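Long-range contacts in Fe(2+) transporter FeoB (Methanocaldococcus jannaschii, PDB 2WJI), which probably drives Fe(2+) transport across the cell membrane as a GTP-dependent transporter, its N-terminal G domain, described here, binding GTP and GDP: residues K16-T24 against A146-K156; D83-L94 against N110-A121. All blocks are in the same frame, centred on the assembly; numbering follows the deposited sequence.

Contact 1 of 2, residues K16-T24 against A146-K156. Unlike the reference sequence in segment 146-156: Glu-154 (reference Asp). With MG (magnesium ion), chain D; GNP (phosphoaminophosphonic acid-guanylate ester), chain C.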
loop_
_atom_site.group_PDB
_atom_site.type_symbol
_atom_site.label_atom_id
_atom_site.label_comp_id
_atom_site.label_asym_id
_atom_site.label_seq_id
_atom_site.Cartn_x
_atom_site.Cartn_y
_atom_site.Cartn_z
ATOM N N LYS A 16 -0.305 -4.257 6.160
ATOM C CA LYS A 16 0.729 -4.394 5.148
ATOM C C LYS A 16 1.064 -5.861 4.883
ATOM O O LYS A 16 1.069 -6.295 3.737
ATOM C CB LYS A 16 1.987 -3.601 5.513
ATOM C CG LYS A 16 1.776 -2.093 5.555
ATOM C CD LYS A 16 3.090 -1.355 5.895
ATOM C CE LYS A 16 3.625 -1.732 7.278
ATOM N NZ LYS A 16 2.677 -1.379 8.379
ATOM N N SER A 17 1.342 -6.620 5.941
ATOM C CA SER A 17 1.702 -8.029 5.780
ATOM C C SER A 17 0.554 -8.847 5.195
ATOM O O SER A 17 0.778 -9.706 4.343
ATOM C CB SER A 17 2.132 -8.637 7.114
ATOM O OG SER A 17 3.418 -8.188 7.484
ATOM N N THR A 18 -0.663 -8.578 5.663
ATOM C CA THR A 18 -1.863 -9.259 5.173
ATOM C C THR A 18 -1.993 -9.080 3.659
ATOM O O THR A 18 -2.261 -10.032 2.919
ATOM C CB THR A 18 -3.134 -8.725 5.870
ATOM O OG1 THR A 18 -3.036 -8.942 7.283
ATOM C CG2 THR A 18 -4.389 -9.431 5.348
ATOM N N ILE A 19 -1.785 -7.852 3.198
ATOM C CA ILE A 19 -1.840 -7.562 1.774
ATOM C C ILE A 19 -0.645 -8.157 1.027
ATOM O O ILE A 19 -0.809 -8.703 -0.060
ATOM C CB ILE A 19 -1.987 -6.049 1.519
ATOM C CG1 ILE A 19 -3.414 -5.621 1.874
ATOM C CG2 ILE A 19 -1.639 -5.702 0.072
ATOM C CD1 ILE A 19 -3.590 -4.134 2.108
ATOM N N PHE A 20 0.545 -8.080 1.619
ATOM C CA PHE A 20 1.729 -8.692 1.021
ATOM C C PHE A 20 1.526 -10.195 0.782
ATOM O O PHE A 20 1.747 -10.675 -0.332
ATOM C CB PHE A 20 2.973 -8.437 1.882
ATOM C CG PHE A 20 4.242 -8.990 1.302
ATOM C CD1 PHE A 20 4.982 -8.255 0.383
ATOM C CD2 PHE A 20 4.709 -10.237 1.686
ATOM C CE1 PHE A 20 6.158 -8.761 -0.143
ATOM C CE2 PHE A 20 5.881 -10.750 1.154
ATOM C CZ PHE A 20 6.609 -10.007 0.242
ATOM N N ASN A 21 1.099 -10.933 1.809
ATOM C CA ASN A 21 0.783 -12.357 1.632
ATOM C C ASN A 21 -0.276 -12.593 0.563
ATOM O O ASN A 21 -0.136 -13.475 -0.280
ATOM C CB ASN A 21 0.292 -12.998 2.938
ATOM C CG ASN A 21 -0.526 -14.278 2.689
ATOM O OD1 ASN A 21 -1.759 -14.266 2.756
ATOM N ND2 ASN A 21 0.160 -15.375 2.385
ATOM N N ALA A 22 -1.345 -11.807 0.608
ATOM C CA ALA A 22 -2.435 -11.942 -0.346
ATOM C C ALA A 22 -1.989 -11.748 -1.798
ATOM O O ALA A 22 -2.448 -12.458 -2.695
ATOM C CB ALA A 22 -3.569 -10.978 -0.000
ATOM N N LEU A 23 -1.104 -10.784 -2.024
ATOM C CA LEU A 23 -0.632 -10.482 -3.379
ATOM C C LEU A 23 0.362 -11.514 -3.887
ATOM O O LEU A 23 0.299 -11.932 -5.037
ATOM C CB LEU A 23 0.037 -9.102 -3.424
ATOM C CG LEU A 23 -0.839 -7.849 -3.371
ATOM C CD1 LEU A 23 0.017 -6.628 -3.060
ATOM C CD2 LEU A 23 -1.621 -7.670 -4.666
ATOM N N THR A 24 1.289 -11.905 -3.018
ATOM C CA THR A 24 2.471 -12.654 -3.423
ATOM C C THR A 24 2.421 -14.130 -3.045
ATOM O O THR A 24 3.181 -14.939 -3.587
ATOM C CB THR A 24 3.725 -12.049 -2.784
ATOM O OG1 THR A 24 3.674 -12.256 -1.368
ATOM C CG2 THR A 24 3.788 -10.561 -3.061
ATOM N N ALA A 146 -8.493 -6.864 3.194
ATOM C CA ALA A 146 -7.466 -7.853 2.887
ATOM C C ALA A 146 -7.547 -9.136 3.706
ATOM O O ALA A 146 -7.190 -10.215 3.214
ATOM C CB ALA A 146 -6.088 -7.233 3.015
ATOM N N ALA A 147 -8.005 -9.024 4.949
ATOM C CA ALA A 147 -8.156 -10.198 5.798
ATOM C C ALA A 147 -9.298 -11.094 5.307
ATOM O O ALA A 147 -9.326 -12.291 5.599
ATOM C CB ALA A 147 -8.380 -9.789 7.246
ATOM N N LYS A 148 -10.243 -10.508 4.574
ATOM C CA LYS A 148 -11.330 -11.284 3.970
ATOM C C LYS A 148 -11.016 -11.607 2.514
ATOM O O LYS A 148 -11.865 -12.127 1.783
ATOM C CB LYS A 148 -12.658 -10.530 4.055
ATOM C CG LYS A 148 -13.226 -10.417 5.456
ATOM C CD LYS A 148 -14.748 -10.341 5.425
ATOM C CE LYS A 148 -15.279 -9.860 6.759
ATOM N NZ LYS A 148 -14.444 -10.373 7.882
ATOM N N LYS A 149 -9.792 -11.283 2.105
ATOM C CA LYS A 149 -9.328 -11.492 0.737
ATOM C C LYS A 149 -10.301 -10.919 -0.281
ATOM O O LYS A 149 -10.579 -11.535 -1.308
ATOM C CB LYS A 149 -9.076 -12.974 0.467
ATOM C CG LYS A 149 -8.492 -13.715 1.656
ATOM C CD LYS A 149 -7.654 -14.900 1.212
ATOM C CE LYS A 149 -7.891 -16.110 2.108
ATOM N NZ LYS A 149 -8.124 -15.744 3.530
ATOM N N MET A 150 -10.814 -9.733 0.014
ATOM C CA MET A 150 -11.731 -9.051 -0.882
ATOM C C MET A 150 -11.076 -7.790 -1.429
ATOM O O MET A 150 -10.549 -6.979 -0.665
ATOM C CB MET A 150 -13.032 -8.713 -0.147
ATOM C CG MET A 150 -13.875 -9.945 0.199
ATOM S SD MET A 150 -15.223 -9.634 1.371
ATOM C CE MET A 150 -16.213 -8.462 0.447
ATOM N N GLY A 151 -11.087 -7.646 -2.753
ATOM C CA GLY A 151 -10.541 -6.479 -3.418
ATOM C C GLY A 151 -9.080 -6.630 -3.801
ATOM O O GLY A 151 -8.430 -5.656 -4.203
ATOM N N ILE A 152 -8.559 -7.849 -3.682
ATOM C CA ILE A 152 -7.153 -8.111 -3.994
ATOM C C ILE A 152 -6.871 -8.084 -5.493
ATOM O O ILE A 152 -5.822 -7.585 -5.924
ATOM C CB ILE A 152 -6.675 -9.457 -3.429
ATOM C CG1 ILE A 152 -6.851 -9.490 -1.910
ATOM C CG2 ILE A 152 -5.225 -9.719 -3.829
ATOM C CD1 ILE A 152 -6.020 -8.471 -1.177
ATOM N N GLU A 153 -7.793 -8.620 -6.288
ATOM C CA GLU A 153 -7.621 -8.579 -7.738
ATOM C C GLU A 153 -7.808 -7.156 -8.240
ATOM O O GLU A 153 -7.162 -6.751 -9.200
ATOM C CB GLU A 153 -8.558 -9.551 -8.491
ATOM C CG GLU A 153 -8.490 -9.350 -10.019
ATOM C CD GLU A 153 -9.171 -10.443 -10.856
ATOM O OE1 GLU A 153 -10.236 -10.976 -10.465
ATOM O OE2 GLU A 153 -8.643 -10.739 -11.947
ATOM N N GLU A 154 -8.692 -6.397 -7.597
ATOM C CA GLU A 154 -8.838 -4.987 -7.953
ATOM C C GLU A 154 -7.523 -4.262 -7.731
ATOM O O GLU A 154 -7.107 -3.453 -8.560
ATOM C CB GLU A 154 -9.952 -4.307 -7.154
ATOM C CG GLU A 154 -11.334 -4.596 -7.705
ATOM C CD GLU A 154 -11.720 -6.026 -7.469
ATOM O OE1 GLU A 154 -12.053 -6.735 -8.444
ATOM O OE2 GLU A 154 -11.671 -6.444 -6.292
ATOM N N LEU A 155 -6.867 -4.568 -6.614
ATOM C CA LEU A 155 -5.575 -3.961 -6.295
ATOM C C LEU A 155 -4.538 -4.329 -7.348
ATOM O O LEU A 155 -3.819 -3.457 -7.827
ATOM C CB LEU A 155 -5.088 -4.368 -4.901
ATOM C CG LEU A 155 -3.764 -3.739 -4.421
ATOM C CD1 LEU A 155 -3.789 -2.222 -4.560
ATOM C CD2 LEU A 155 -3.462 -4.137 -2.973
ATOM N N LYS A 156 -4.463 -5.607 -7.718
ATOM C CA LYS A 156 -3.528 -6.025 -8.768
ATOM C C LYS A 156 -3.795 -5.277 -10.067
ATOM O O LYS A 156 -2.875 -4.931 -10.811
ATOM C CB LYS A 156 -3.609 -7.528 -9.022
ATOM C CG LYS A 156 -3.003 -8.388 -7.926
ATOM C CD LYS A 156 -3.242 -9.859 -8.243
ATOM C CE LYS A 156 -2.468 -10.771 -7.311
ATOM N NZ LYS A 156 -2.790 -12.201 -7.594
HETATM MG MG MG D . 3.672 -6.346 8.984
HETATM P PG GNP C . 3.078 -3.829 11.095
HETATM O O1G GNP C . 4.018 -4.513 10.155
HETATM O O2G GNP C . 3.138 -2.314 11.016
HETATM O O3G GNP C . 3.497 -4.396 12.430
HETATM N N3B GNP C . 1.566 -4.289 10.820
HETATM P PB GNP C . 0.871 -4.582 9.407
HETATM O O1B GNP C . 0.644 -3.308 8.697
HETATM O O2B GNP C . 1.681 -5.569 8.693
HETATM O O3A GNP C . -0.510 -5.207 9.667
HETATM P PA GNP C . -0.909 -6.697 9.543
HETATM O O1A GNP C . -1.179 -7.011 8.116
HETATM O O2A GNP C . 0.043 -7.587 10.245
HETATM O "O5'" GNP C . -2.285 -6.797 10.286
HETATM C "C5'" GNP C . -2.544 -5.958 11.404
HETATM C "C4'" GNP C . -3.878 -6.329 12.024
HETATM O "O4'" GNP C . -4.975 -5.803 11.230
HETATM C "C3'" GNP C . -4.125 -7.828 12.153
HETATM O "O3'" GNP C . -4.893 -8.079 13.324
HETATM C "C2'" GNP C . -4.954 -8.126 10.921
HETATM O "O2'" GNP C . -5.792 -9.247 11.106
HETATM C "C1'" GNP C . -5.808 -6.870 10.848
HETATM N N9 GNP C . -6.323 -6.658 9.506
HETATM C C8 GNP C . -5.604 -6.696 8.333
HETATM N N7 GNP C . -6.346 -6.483 7.280
HETATM C C5 GNP C . -7.634 -6.309 7.785
HETATM C C6 GNP C . -8.858 -6.049 7.122
HETATM O O6 GNP C . -9.060 -5.921 5.903
HETATM N N1 GNP C . -9.931 -5.945 8.012
HETATM C C2 GNP C . -9.831 -6.076 9.380
HETATM N N2 GNP C . -10.975 -5.944 10.077
HETATM N N3 GNP C . -8.687 -6.315 10.012
HETATM C C4 GNP C . -7.635 -6.421 9.158
HETATM O O HOH W 1 2.668 -7.915 10.629
HETATM O O HOH W 2 5.559 -7.397 9.589
HETATM O O HOH W 3 4.527 -5.382 7.041
#
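Thr-18 and Ala-147 touch and both meet the guanine ring of the nucleotide analogue: Ala-147 CB sits over one face, 3.6 Å from C5, Thr-18 OG1 comes near C8, and Lys-117 covers the other face. At the O6 edge the N-H of Ala-147 gives a weak, nearly straight bond. The ring of Phe-20 has Thr-24 OG1 above one face, toward the rim, where that hydroxyl bonds Phe-20 O. Next to the base, Thr-18 CG2 rests 3.6 Å from Ala-146 C, and Ile-19 CG1 presses tightly on Ala-146 CB, at 3.3 Å. Ala-22 CB meets Ile-152 CD1 at 3.7 Å, Ile-19 and Leu-155 cross at about a right angle, and the side chains of Leu-23 and Lys-156 run past each other in opposite directions, CD2 against CG. As in other P-loop GTPases, the start of helix 16-24 grips the phosphates: the chain of Lys-16 turns at its last two torsions (chi3 -62°, chi4 -61°), which brings NZ between O1B and O2G, 2.8 Å from O1B, while Ser-17 OG binds the magnesium. A methionine in place of Lys-16 would probably leave O2G without this charged partner and O1B with the backbone N-H but no ammonium. The axes of 16-24 and 152-156 cross at -79°, 10.4 Å apart at closest. Phe-45 of strand 42-47 touches Leu-23 and Lys-156, Ile-88 of strand 84-90 backs Ile-19, and Phe-20 packs on strand 50-56.

Contact 2 of 2, residues D83-L94 against N110-A121. With GNP (phosphoaminophosphonic acid-guanylate ester), chain C.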
loop_
_atom_site.group_PDB
_atom_site.type_symbol
_atom_site.label_atom_id
_atom_site.label_comp_id
_atom_site.label_asym_id
_atom_site.label_seq_id
_atom_site.Cartn_x
_atom_site.Cartn_y
_atom_site.Cartn_z
ATOM N N ASP A 83 8.637 1.977 -9.051
ATOM C CA ASP A 83 7.710 2.360 -10.114
ATOM C C ASP A 83 6.358 2.783 -9.538
ATOM O O ASP A 83 5.665 3.631 -10.101
ATOM C CB ASP A 83 7.513 1.203 -11.097
ATOM C CG ASP A 83 8.785 0.865 -11.862
ATOM O OD1 ASP A 83 9.355 1.771 -12.507
ATOM O OD2 ASP A 83 9.211 -0.308 -11.818
ATOM N N LEU A 84 5.980 2.191 -8.412
ATOM C CA LEU A 84 4.728 2.558 -7.758
ATOM C C LEU A 84 4.876 2.412 -6.255
ATOM O O LEU A 84 5.444 1.430 -5.773
ATOM C CB LEU A 84 3.566 1.673 -8.261
ATOM C CG LEU A 84 2.186 1.882 -7.616
ATOM C CD1 LEU A 84 1.698 3.306 -7.829
ATOM C CD2 LEU A 84 1.137 0.879 -8.133
ATOM N N VAL A 85 4.379 3.396 -5.515
ATOM C CA VAL A 85 4.281 3.266 -4.069
ATOM C C VAL A 85 2.817 3.015 -3.742
ATOM O O VAL A 85 1.953 3.835 -4.063
ATOM C CB VAL A 85 4.801 4.522 -3.337
ATOM C CG1 VAL A 85 4.489 4.449 -1.840
ATOM C CG2 VAL A 85 6.304 4.688 -3.560
ATOM N N VAL A 86 2.537 1.860 -3.142
ATOM C CA VAL A 86 1.182 1.530 -2.742
ATOM C C VAL A 86 1.015 1.928 -1.275
ATOM O O VAL A 86 1.513 1.255 -0.368
ATOM C CB VAL A 86 0.857 0.026 -2.943
ATOM C CG1 VAL A 86 -0.539 -0.283 -2.460
ATOM C CG2 VAL A 86 0.985 -0.370 -4.410
ATOM N N ASN A 87 0.334 3.045 -1.048
ATOM C CA ASN A 87 0.158 3.560 0.302
ATOM C C ASN A 87 -1.078 2.908 0.913
ATOM O O ASN A 87 -2.221 3.186 0.510
ATOM C CB ASN A 87 0.054 5.090 0.277
ATOM C CG ASN A 87 -0.126 5.704 1.660
ATOM O OD1 ASN A 87 0.240 5.122 2.692
ATOM N ND2 ASN A 87 -0.691 6.907 1.681
ATOM N N ILE A 88 -0.838 2.006 1.860
ATOM C CA ILE A 88 -1.930 1.283 2.505
ATOM C C ILE A 88 -2.416 2.087 3.694
ATOM O O ILE A 88 -1.625 2.475 4.558
ATOM C CB ILE A 88 -1.495 -0.120 2.953
ATOM C CG1 ILE A 88 -1.098 -0.944 1.721
ATOM C CG2 ILE A 88 -2.621 -0.799 3.741
ATOM C CD1 ILE A 88 -0.205 -2.125 2.021
ATOM N N VAL A 89 -3.715 2.355 3.717
ATOM C CA VAL A 89 -4.317 3.171 4.758
ATOM C C VAL A 89 -5.498 2.450 5.414
ATOM O O VAL A 89 -6.201 1.668 4.768
ATOM C CB VAL A 89 -4.772 4.537 4.193
ATOM C CG1 VAL A 89 -3.631 5.196 3.420
ATOM C CG2 VAL A 89 -5.977 4.371 3.306
ATOM N N ASP A 90 -5.696 2.710 6.704
ATOM C CA ASP A 90 -6.786 2.102 7.461
ATOM C C ASP A 90 -8.032 2.955 7.284
ATOM O O ASP A 90 -8.037 4.131 7.644
ATOM C CB ASP A 90 -6.395 2.001 8.941
ATOM C CG ASP A 90 -7.459 1.311 9.804
ATOM O OD1 ASP A 90 -8.593 1.068 9.328
ATOM O OD2 ASP A 90 -7.151 1.018 10.983
ATOM N N ALA A 91 -9.082 2.365 6.714
ATOM C CA ALA A 91 -10.333 3.084 6.473
ATOM C C ALA A 91 -10.941 3.639 7.757
ATOM O O ALA A 91 -11.711 4.595 7.708
ATOM C CB ALA A 91 -11.339 2.195 5.770
ATOM N N THR A 92 -10.607 3.038 8.897
ATOM C CA THR A 92 -11.179 3.488 10.174
ATOM C C THR A 92 -10.315 4.506 10.923
ATOM O O THR A 92 -10.644 4.900 12.045
ATOM C CB THR A 92 -11.507 2.312 11.125
ATOM O OG1 THR A 92 -10.292 1.684 11.556
ATOM C CG2 THR A 92 -12.410 1.298 10.430
ATOM N N ALA A 93 -9.205 4.922 10.317
ATOM C CA ALA A 93 -8.361 5.950 10.924
ATOM C C ALA A 93 -7.741 6.819 9.841
ATOM O O ALA A 93 -6.519 6.949 9.752
ATOM C CB ALA A 93 -7.277 5.319 11.796
ATOM N N LEU A 94 -8.591 7.432 9.029
ATOM C CA LEU A 94 -8.125 8.105 7.821
ATOM C C LEU A 94 -7.227 9.302 8.124
ATOM O O LEU A 94 -6.139 9.411 7.562
ATOM C CB LEU A 94 -9.308 8.534 6.957
ATOM C CG LEU A 94 -9.203 8.098 5.501
ATOM C CD1 LEU A 94 -8.873 6.614 5.453
ATOM C CD2 LEU A 94 -10.495 8.396 4.757
ATOM N N ASN A 110 5.205 8.203 -7.297
ATOM C CA ASN A 110 4.072 7.693 -8.065
ATOM C C ASN A 110 3.203 6.859 -7.137
ATOM O O ASN A 110 3.592 5.768 -6.725
ATOM C CB ASN A 110 4.548 6.831 -9.233
ATOM C CG ASN A 110 3.425 6.486 -10.196
ATOM O OD1 ASN A 110 2.419 7.193 -10.268
ATOM N ND2 ASN A 110 3.595 5.405 -10.948
ATOM N N LEU A 111 2.020 7.362 -6.818
ATOM C CA LEU A 111 1.301 6.858 -5.659
ATOM C C LEU A 111 -0.041 6.230 -6.003
ATOM O O LEU A 111 -0.705 6.637 -6.954
ATOM C CB LEU A 111 1.103 7.995 -4.659
ATOM C CG LEU A 111 0.647 7.647 -3.248
ATOM C CD1 LEU A 111 1.679 6.778 -2.538
ATOM C CD2 LEU A 111 0.400 8.929 -2.474
ATOM N N LEU A 112 -0.421 5.235 -5.205
ATOM C CA LEU A 112 -1.709 4.562 -5.314
ATOM C C LEU A 112 -2.162 4.202 -3.907
ATOM O O LEU A 112 -1.390 3.658 -3.113
ATOM C CB LEU A 112 -1.593 3.291 -6.144
ATOM C CG LEU A 112 -2.834 2.398 -6.127
ATOM C CD1 LEU A 112 -4.034 3.175 -6.623
ATOM C CD2 LEU A 112 -2.625 1.147 -6.981
ATOM N N LEU A 113 -3.418 4.500 -3.605
ATOM C CA LEU A 113 -3.930 4.341 -2.253
ATOM C C LEU A 113 -4.753 3.060 -2.124
ATOM O O LEU A 113 -5.746 2.878 -2.826
ATOM C CB LEU A 113 -4.782 5.555 -1.889
ATOM C CG LEU A 113 -4.529 6.177 -0.519
ATOM C CD1 LEU A 113 -3.042 6.360 -0.325
ATOM C CD2 LEU A 113 -5.252 7.510 -0.397
ATOM N N ALA A 114 -4.320 2.170 -1.239
ATOM C CA ALA A 114 -5.079 0.978 -0.905
ATOM C C ALA A 114 -5.761 1.201 0.442
ATOM O O ALA A 114 -5.105 1.285 1.481
ATOM C CB ALA A 114 -4.170 -0.244 -0.867
ATOM N N LEU A 115 -7.086 1.288 0.398
ATOM C CA LEU A 115 -7.906 1.645 1.545
ATOM C C LEU A 115 -8.442 0.370 2.180
ATOM O O LEU A 115 -9.453 -0.194 1.736
ATOM C CB LEU A 115 -9.042 2.553 1.078
ATOM C CG LEU A 115 -10.012 3.153 2.090
ATOM C CD1 LEU A 115 -9.311 4.137 3.012
ATOM C CD2 LEU A 115 -11.140 3.832 1.340
ATOM N N ASN A 116 -7.729 -0.091 3.199
ATOM C CA ASN A 116 -7.962 -1.382 3.816
ATOM C C ASN A 116 -8.946 -1.336 4.988
ATOM O O ASN A 116 -9.321 -0.266 5.468
ATOM C CB ASN A 116 -6.627 -1.976 4.270
ATOM C CG ASN A 116 -6.691 -3.479 4.450
ATOM O OD1 ASN A 116 -7.470 -4.156 3.785
ATOM N ND2 ASN A 116 -5.860 -4.011 5.341
ATOM N N LYS A 117 -9.361 -2.519 5.431
ATOM C CA LYS A 117 -10.264 -2.676 6.562
ATOM C C LYS A 117 -11.640 -2.070 6.292
ATOM O O LYS A 117 -12.279 -1.537 7.198
ATOM C CB LYS A 117 -9.640 -2.096 7.840
ATOM C CG LYS A 117 -8.257 -2.669 8.147
ATOM C CD LYS A 117 -7.791 -2.298 9.560
ATOM C CE LYS A 117 -6.466 -2.976 9.878
ATOM N NZ LYS A 117 -6.072 -2.827 11.310
ATOM N N MET A 118 -12.100 -2.167 5.046
ATOM C CA MET A 118 -13.406 -1.619 4.691
ATOM C C MET A 118 -14.504 -2.358 5.431
ATOM O O MET A 118 -15.560 -1.792 5.722
ATOM C CB MET A 118 -13.651 -1.688 3.178
ATOM C CG MET A 118 -12.804 -0.723 2.354
ATOM S SD MET A 118 -13.282 1.011 2.538
ATOM C CE MET A 118 -14.857 1.016 1.676
ATOM N N ASP A 119 -14.263 -3.626 5.740
ATOM C CA ASP A 119 -15.234 -4.411 6.491
ATOM C C ASP A 119 -15.385 -3.867 7.925
ATOM O O ASP A 119 -16.486 -3.845 8.482
ATOM C CB ASP A 119 -14.830 -5.886 6.525
ATOM C CG ASP A 119 -13.498 -6.110 7.232
ATOM O OD1 ASP A 119 -13.453 -6.908 8.194
ATOM O OD2 ASP A 119 -12.495 -5.485 6.835
ATOM N N LEU A 120 -14.278 -3.434 8.518
ATOM C CA LEU A 120 -14.324 -2.838 9.853
ATOM C C LEU A 120 -15.109 -1.529 9.806
ATOM O O LEU A 120 -15.994 -1.298 10.629
ATOM C CB LEU A 120 -12.911 -2.621 10.412
ATOM C CG LEU A 120 -12.798 -2.306 11.910
ATOM C CD1 LEU A 120 -13.533 -3.358 12.732
ATOM C CD2 LEU A 120 -11.333 -2.198 12.345
ATOM N N ALA A 121 -14.794 -0.680 8.832
ATOM C CA ALA A 121 -15.523 0.571 8.660
ATOM C C ALA A 121 -17.022 0.316 8.553
ATOM O O ALA A 121 -17.825 0.955 9.235
ATOM C CB ALA A 121 -15.023 1.315 7.436
HETATM P PG GNP C . 3.078 -3.829 11.095
HETATM O O1G GNP C . 4.018 -4.513 10.155
HETATM O O2G GNP C . 3.138 -2.314 11.016
HETATM O O3G GNP C . 3.497 -4.396 12.430
HETATM N N3B GNP C . 1.566 -4.289 10.820
HETATM P PB GNP C . 0.871 -4.582 9.407
HETATM O O1B GNP C . 0.644 -3.308 8.697
HETATM O O2B GNP C . 1.681 -5.569 8.693
HETATM O O3A GNP C . -0.510 -5.207 9.667
HETATM P PA GNP C . -0.909 -6.697 9.543
HETATM O O1A GNP C . -1.179 -7.011 8.116
HETATM O O2A GNP C . 0.043 -7.587 10.245
HETATM O "O5'" GNP C . -2.285 -6.797 10.286
HETATM C "C5'" GNP C . -2.544 -5.958 11.404
HETATM C "C4'" GNP C . -3.878 -6.329 12.024
HETATM O "O4'" GNP C . -4.975 -5.803 11.230
HETATM C "C3'" GNP C . -4.125 -7.828 12.153
HETATM O "O3'" GNP C . -4.893 -8.079 13.324
HETATM C "C2'" GNP C . -4.954 -8.126 10.921
HETATM O "O2'" GNP C . -5.792 -9.247 11.106
HETATM C "C1'" GNP C . -5.808 -6.870 10.848
HETATM N N9 GNP C . -6.323 -6.658 9.506
HETATM C C8 GNP C . -5.604 -6.696 8.333
HETATM N N7 GNP C . -6.346 -6.483 7.280
HETATM C C5 GNP C . -7.634 -6.309 7.785
HETATM C C6 GNP C . -8.858 -6.049 7.122
HETATM O O6 GNP C . -9.060 -5.921 5.903
HETATM N N1 GNP C . -9.931 -5.945 8.012
HETATM C C2 GNP C . -9.831 -6.076 9.380
HETATM N N2 GNP C . -10.975 -5.944 10.077
HETATM N N3 GNP C . -8.687 -6.315 10.012
HETATM C C4 GNP C . -7.635 -6.421 9.158
HETATM O O HOH W 4 -7.295 -1.150 12.779
#
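Val-89 and Leu-115 lie on the same face of two parallel neighbouring strands and cross obliquely, Val-89 CG2 pressing on Leu-115 CD1 at a tight 3.4 Å. Leu-115 CD1 also meets Leu-94 CD1 at 3.5 Å, the two leucines at about a right angle. Val-89 CG1 instead stands across the Leu-113 side chain, and Leu-113 runs beside Asn-87, pointing the same way. On the opposite face Ala-114 CB receives Val-86 CG1 and Ile-88 CG1, and Leu-84 CD1 lies 3.7 Å from Leu-112 CB. Backbone bonds join the pair from Val-85 to Ala-91, and the amide of Asn-110 adds one from ND2 to Asp-83 O. At the strand ends Asp-90 OD1 accepts from Thr-92 N, an Asx turn, and also from Thr-92 OG1, both from one side of the carboxylate plane. Lys-117 crosses this carboxylate, with CD 3.5 Å from OD1; its extended chain carries NZ to O4' of the nucleotide and Asn-13 O, and a water joins NZ to Asp-90 OD2. Residues 116-119 form the Asn-Lys-Met-Asp guanine-recognition motif, in which Asp-119 OD2 accepts from guanine N1 at 2.9 Å, nearly straight, and OD1 from its N2. Helix 94-106 makes the beta-alpha-beta crossover and packs on Asn-87, Val-89 and Leu-111; helix 152-162 covers Leu-84 and Leu-112, while strand 3-9 pairs with the other edge of strand 84-90.

How the contacts relate
Contact 2 is nested along the chain inside the loop that contact 1 closes, their centres about 11 Å apart. They meet at the guanine pocket, where Asn-116 OD1 probably accepts a hydrogen bond from Ala-146 N at 3.0 Å. Nearby Ile-19 CD1 packs on Ile-88 CG2 at 3.8 Å, joining the P-loop helix to the sheet. Contact 1 brings Lys-16, Ser-17 and Thr-18 to the phosphates, Ser-17 to magnesium, and Ala-146 and Ala-147 to the base, while contact 2 brings Asp-119 to its N1 and N2 and Lys-117 to the sugar oxygen O4'. Nucleotide release rearranges the G5 loop, which may carry the nucleotide state to the transmembrane region; the Asn-116 to Ala-146 link lies at that loop.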